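Local coordinates for response regulator receiver protein (Desulfuromonas acetoxidans, PDB 2ZAY) that forms the receiver domain of a longer response regulator and probably takes part in bacterial two-component signalling, at residues S26-Q30 against E31-I35; A115-L118 against S119-K123. All coordinates share one frame; numbering follows the deposited sequence.

Overall arrangement
Both contacts are local, and the two helices that carry them pack together in the CheY-like receiver fold. Contact 1 comes first along the chain, where helix 22-31 ends and turns into strand 33-38, an edge strand of the five-stranded parallel sheet. Contact 2 comes much later, within the first turns of helix 115-129, the last helix. Their centres lie about 11 Å apart, on the same side of the chain's centre, because the two helices pack together. Ala27 meets Ala115 through their CB atoms, and Glu31 reaches across to a salt bridge with Lys123. Thus the first and last helices are joined beside the sheet.

Contact 1 of 2, residues S26-Q30 against E31-I35; sequences SALSQ and EGFDI
Leu28 and Phe33 meet where helix 22-31 ends in a Schellman motif and the chain enters strand 33-38, the second strand of a beta-alpha-beta unit. The reversal is an example of how one carbonyl can organise a helix end. Leu28 O accepts a nearly straight hydrogen bond from Phe33 N (3.1 Å, N-H...O angle 164°), a span of five residues that closes the turn. Gly32 N donates to Ser29 O at 2.8 Å, approaching from above the carbonyl plane and not along a lone pair. The positive phi of Gly32 (107°) is the mark of the Schellman turn, and glycine, with no side chain, fits it without crowding the preceding carbonyl oxygen. Glu31 N makes two weak bonds, to Ala27 O and Leu28 O. Its CB sits 3.0 Å from Leu28 O, and the chain then bends at chi2 (80°), setting the carboxylate on the flank that faces helix 115-129, where OE1 forms a salt bridge with Lys123 NZ and a weak hydrogen bond with Ser119 OG. The Phe33 ring passes obliquely by Leu28 O, while Leu28 CD2 lies beside the CD2 and CE2 atoms of the ring, 3.7 Å from Phe33 CD2. The other methyl, Leu28 CD1, meets Ile35 CD1 with the two side chains roughly perpendicular. Further inside, Leu118 and Ser119 of helix 115-129 close over Leu28, Ile122 touches Phe33, and Ile11 on the neighbouring strand 9-14 lies against both Phe33 and Ile35. At the helix surface, the turn is completed by a C-H...O contact, with Ser29 CA 3.5 Å from Phe33 O and the hydrogen aimed almost straight at the oxygen.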
loop_
_atom_site.group_PDB
_atom_site.type_symbol
_atom_site.label_atom_id
_atom_site.label_comp_id
_atom_site.label_asym_id
_atom_site.label_seq_id
_atom_site.Cartn_x
_atom_site.Cartn_y
_atom_site.Cartn_z
ATOM N N SER A 26 13.144 -5.995 0.436
ATOM C CA SER A 26 13.941 -7.194 0.682
ATOM C C SER A 26 13.759 -7.683 2.113
ATOM O O SER A 26 13.667 -8.884 2.355
ATOM C CB SER A 26 15.424 -6.913 0.419
ATOM O OG SER A 26 15.647 -6.605 -0.948
ATOM N N ALA A 27 13.698 -6.748 3.056
ATOM C CA ALA A 27 13.536 -7.088 4.466
ATOM C C ALA A 27 12.190 -7.746 4.756
ATOM O O ALA A 27 12.082 -8.586 5.648
ATOM C CB ALA A 27 13.702 -5.832 5.329
ATOM N N LEU A 28 11.162 -7.354 4.005
ATOM C CA LEU A 28 9.823 -7.910 4.188
ATOM C C LEU A 28 9.729 -9.337 3.670
ATOM O O LEU A 28 9.023 -10.170 4.240
ATOM C CB LEU A 28 8.785 -7.041 3.472
ATOM C CG LEU A 28 8.495 -5.674 4.094
ATOM C CD1 LEU A 28 7.484 -4.926 3.233
ATOM C CD2 LEU A 28 7.951 -5.855 5.510
ATOM N N SER A 29 10.436 -9.616 2.578
ATOM C CA SER A 29 10.425 -10.951 1.996
ATOM C C SER A 29 10.919 -11.885 3.078
ATOM O O SER A 29 10.329 -12.929 3.343
ATOM C CB SER A 29 11.364 -11.020 0.787
ATOM O OG SER A 29 11.083 -9.981 -0.137
ATOM N N GLN A 30 12.009 -11.477 3.712
ATOM C CA GLN A 30 12.622 -12.240 4.785
ATOM C C GLN A 30 11.620 -12.467 5.911
ATOM O O GLN A 30 11.659 -13.484 6.597
ATOM C CB GLN A 30 13.837 -11.472 5.308
ATOM C CG GLN A 30 14.531 -12.108 6.493
ATOM C CD GLN A 30 15.808 -11.375 6.855
ATOM O OE1 GLN A 30 16.676 -11.169 6.006
ATOM N NE2 GLN A 30 15.930 -10.980 8.116
ATOM N N GLU A 31 10.724 -11.500 6.083
ATOM C CA GLU A 31 9.695 -11.544 7.112
ATOM C C GLU A 31 8.624 -12.574 6.759
ATOM O O GLU A 31 7.820 -12.959 7.606
ATOM C CB GLU A 31 9.050 -10.163 7.246
ATOM C CG GLU A 31 8.429 -9.876 8.597
ATOM C CD GLU A 31 9.457 -9.466 9.633
ATOM O OE1 GLU A 31 9.058 -9.119 10.764
ATOM O OE2 GLU A 31 10.666 -9.486 9.319
ATOM N N GLY A 32 8.606 -13.008 5.503
ATOM C CA GLY A 32 7.623 -13.986 5.074
ATOM C C GLY A 32 6.524 -13.419 4.190
ATOM O O GLY A 32 5.559 -14.110 3.871
ATOM N N PHE A 33 6.659 -12.160 3.793
ATOM C CA PHE A 33 5.659 -11.534 2.939
ATOM C C PHE A 33 5.979 -11.790 1.470
ATOM O O PHE A 33 7.137 -11.752 1.062
ATOM C CB PHE A 33 5.600 -10.021 3.194
ATOM C CG PHE A 33 5.156 -9.656 4.584
ATOM C CD1 PHE A 33 3.893 -10.023 5.042
ATOM C CD2 PHE A 33 6.004 -8.957 5.438
ATOM C CE1 PHE A 33 3.478 -9.701 6.334
ATOM C CE2 PHE A 33 5.603 -8.628 6.732
ATOM C CZ PHE A 33 4.333 -9.001 7.183
ATOM N N ASP A 34 4.941 -12.071 0.690
ATOM C CA ASP A 34 5.082 -12.306 -0.743
ATOM C C ASP A 34 4.777 -10.948 -1.375
ATOM O O ASP A 34 3.613 -10.572 -1.504
ATOM C CB ASP A 34 4.059 -13.344 -1.207
ATOM C CG ASP A 34 4.263 -13.763 -2.649
ATOM O OD1 ASP A 34 5.064 -13.117 -3.363
ATOM O OD2 ASP A 34 3.612 -14.742 -3.069
ATOM N N ILE A 35 5.820 -10.217 -1.759
ATOM C CA ILE A 35 5.645 -8.883 -2.324
ATOM C C ILE A 35 5.385 -8.806 -3.827
ATOM O O ILE A 35 6.169 -9.286 -4.648
ATOM C CB ILE A 35 6.860 -7.985 -2.009
ATOM C CG1 ILE A 35 7.119 -7.965 -0.503
ATOM C CG2 ILE A 35 6.614 -6.579 -2.526
ATOM C CD1 ILE A 35 5.966 -7.424 0.326
#

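Contact 2 of 2, residues A115-L118 against S119-K123; sequences AIRL and SARIK
A chi1 of -178° sets Leu118 CG opposite its backbone N and beside the carbonyl carbon, where Ile122 CD1 can meet it; Ile122 CG1 instead lies beside its own backbone N (chi1 -68°) and leans back along helix 115-129. The two side chains pass at a slant, Ile122 CD1 coming 4.0 Å from Leu118 CG. This is the i to i+4 pairing of an alpha helix, here on the inward face of the last helix of the receiver fold. Under the pair runs the backbone ladder: Ile122 N donates to Leu118 O at 3.0 Å. Ile122 CG1 lies 3.2 Å from Leu118 O, the oxygen that Ile122 N bonds, so one residue meets this carbonyl with both backbone and side chain. One turn earlier, Ser119 repeats the pattern. Its N binds Ala115 O at 3.0 Å, and its CB rests 3.2 Å from the same oxygen. The inward face meets several parts of the fold: Ser119 touches Phe33 of strand 33-38, whereas Leu118 lies on Ile109 and Ile57 of two further strands. Before the first turn, Asn114 OD1 accepts a hydrogen bond from Arg117 N, holding a backbone donor at the start of the helix. The outer flank is different in character. The CG atoms of Arg117 and Arg121 are 4.4 Å apart and the chains then diverge; Arg121 NH1 forms a salt bridge with Asp107 OD2. Beyond CG the Arg121 chain turns at chi2, but it is chi1 (-73°) that sets Arg121 CG beside its own backbone N, 3.1 Å from Arg117 O.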
loop_
_atom_site.group_PDB
_atom_site.type_symbol
_atom_site.label_atom_id
_atom_site.label_comp_id
_atom_site.label_asym_id
_atom_site.label_seq_id
_atom_site.Cartn_x
_atom_site.Cartn_y
_atom_site.Cartn_z
ATOM N N ALA A 115 12.079 -0.368 7.271
ATOM C CA ALA A 115 11.641 -1.759 7.231
ATOM C C ALA A 115 11.061 -2.301 8.541
ATOM O O ALA A 115 10.091 -3.048 8.521
ATOM C CB ALA A 115 12.792 -2.646 6.761
ATOM N N ILE A 116 11.648 -1.936 9.678
ATOM C CA ILE A 116 11.150 -2.421 10.968
ATOM C C ILE A 116 9.763 -1.851 11.257
ATOM O O ILE A 116 8.865 -2.562 11.718
ATOM C CB ILE A 116 12.107 -2.033 12.124
ATOM C CG1 ILE A 116 13.461 -2.729 11.934
ATOM C CG2 ILE A 116 11.504 -2.430 13.465
ATOM C CD1 ILE A 116 14.503 -2.353 12.983
ATOM N N ARG A 117 9.599 -0.566 10.972
ATOM C CA ARG A 117 8.336 0.132 11.181
ATOM C C ARG A 117 7.273 -0.389 10.217
ATOM O O ARG A 117 6.145 -0.684 10.616
ATOM C CB ARG A 117 8.548 1.636 10.969
ATOM C CG ARG A 117 7.362 2.518 11.311
ATOM C CD ARG A 117 7.813 3.974 11.476
ATOM N NE ARG A 117 8.923 4.073 12.423
ATOM C CZ ARG A 117 9.459 5.216 12.840
ATOM N NH1 ARG A 117 8.990 6.375 12.397
ATOM N NH2 ARG A 117 10.465 5.203 13.701
ATOM N N LEU A 118 7.642 -0.515 8.947
ATOM C CA LEU A 118 6.705 -0.991 7.932
ATOM C C LEU A 118 6.213 -2.404 8.232
ATOM O O LEU A 118 5.022 -2.691 8.130
ATOM C CB LEU A 118 7.364 -0.959 6.554
ATOM C CG LEU A 118 6.473 -1.391 5.385
ATOM C CD1 LEU A 118 5.212 -0.527 5.343
ATOM C CD2 LEU A 118 7.252 -1.257 4.086
ATOM N N SER A 119 7.137 -3.283 8.605
ATOM C CA SER A 119 6.793 -4.661 8.924
ATOM C C SER A 119 5.761 -4.734 10.045
ATOM O O SER A 119 4.747 -5.423 9.921
ATOM C CB SER A 119 8.043 -5.435 9.336
ATOM O OG SER A 119 7.707 -6.754 9.735
ATOM N N ALA A 120 6.026 -4.029 11.141
ATOM C CA ALA A 120 5.115 -4.018 12.282
ATOM C C ALA A 120 3.743 -3.435 11.918
ATOM O O ALA A 120 2.716 -3.916 12.392
ATOM C CB ALA A 120 5.731 -3.218 13.426
ATOM N N ARG A 121 3.737 -2.399 11.082
ATOM C CA ARG A 121 2.495 -1.739 10.658
ATOM C C ARG A 121 1.630 -2.684 9.824
ATOM O O ARG A 121 0.410 -2.730 9.980
ATOM C CB ARG A 121 2.826 -0.474 9.854
ATOM C CG ARG A 121 3.354 0.683 10.703
ATOM C CD ARG A 121 2.206 1.429 11.354
ATOM N NE ARG A 121 2.636 2.423 12.335
ATOM C CZ ARG A 121 1.791 3.163 13.045
ATOM N NH1 ARG A 121 0.485 3.016 12.868
ATOM N NH2 ARG A 121 2.243 4.032 13.941
ATOM N N ILE A 122 2.274 -3.433 8.938
ATOM C CA ILE A 122 1.590 -4.408 8.098
ATOM C C ILE A 122 0.992 -5.491 8.992
ATOM O O ILE A 122 -0.198 -5.801 8.900
ATOM C CB ILE A 122 2.576 -5.069 7.099
ATOM C CG1 ILE A 122 3.037 -4.029 6.073
ATOM C CG2 ILE A 122 1.920 -6.270 6.408
ATOM C CD1 ILE A 122 4.056 -4.550 5.069
ATOM N N LYS A 123 1.816 -6.048 9.876
ATOM C CA LYS A 123 1.362 -7.106 10.772
ATOM C C LYS A 123 0.214 -6.685 11.675
ATOM O O LYS A 123 -0.716 -7.455 11.894
ATOM C CB LYS A 123 2.521 -7.609 11.638
ATOM C CG LYS A 123 3.542 -8.440 10.879
ATOM C CD LYS A 123 4.750 -8.756 11.755
ATOM C CE LYS A 123 5.748 -9.635 11.017
ATOM N NZ LYS A 123 6.922 -9.964 11.871
#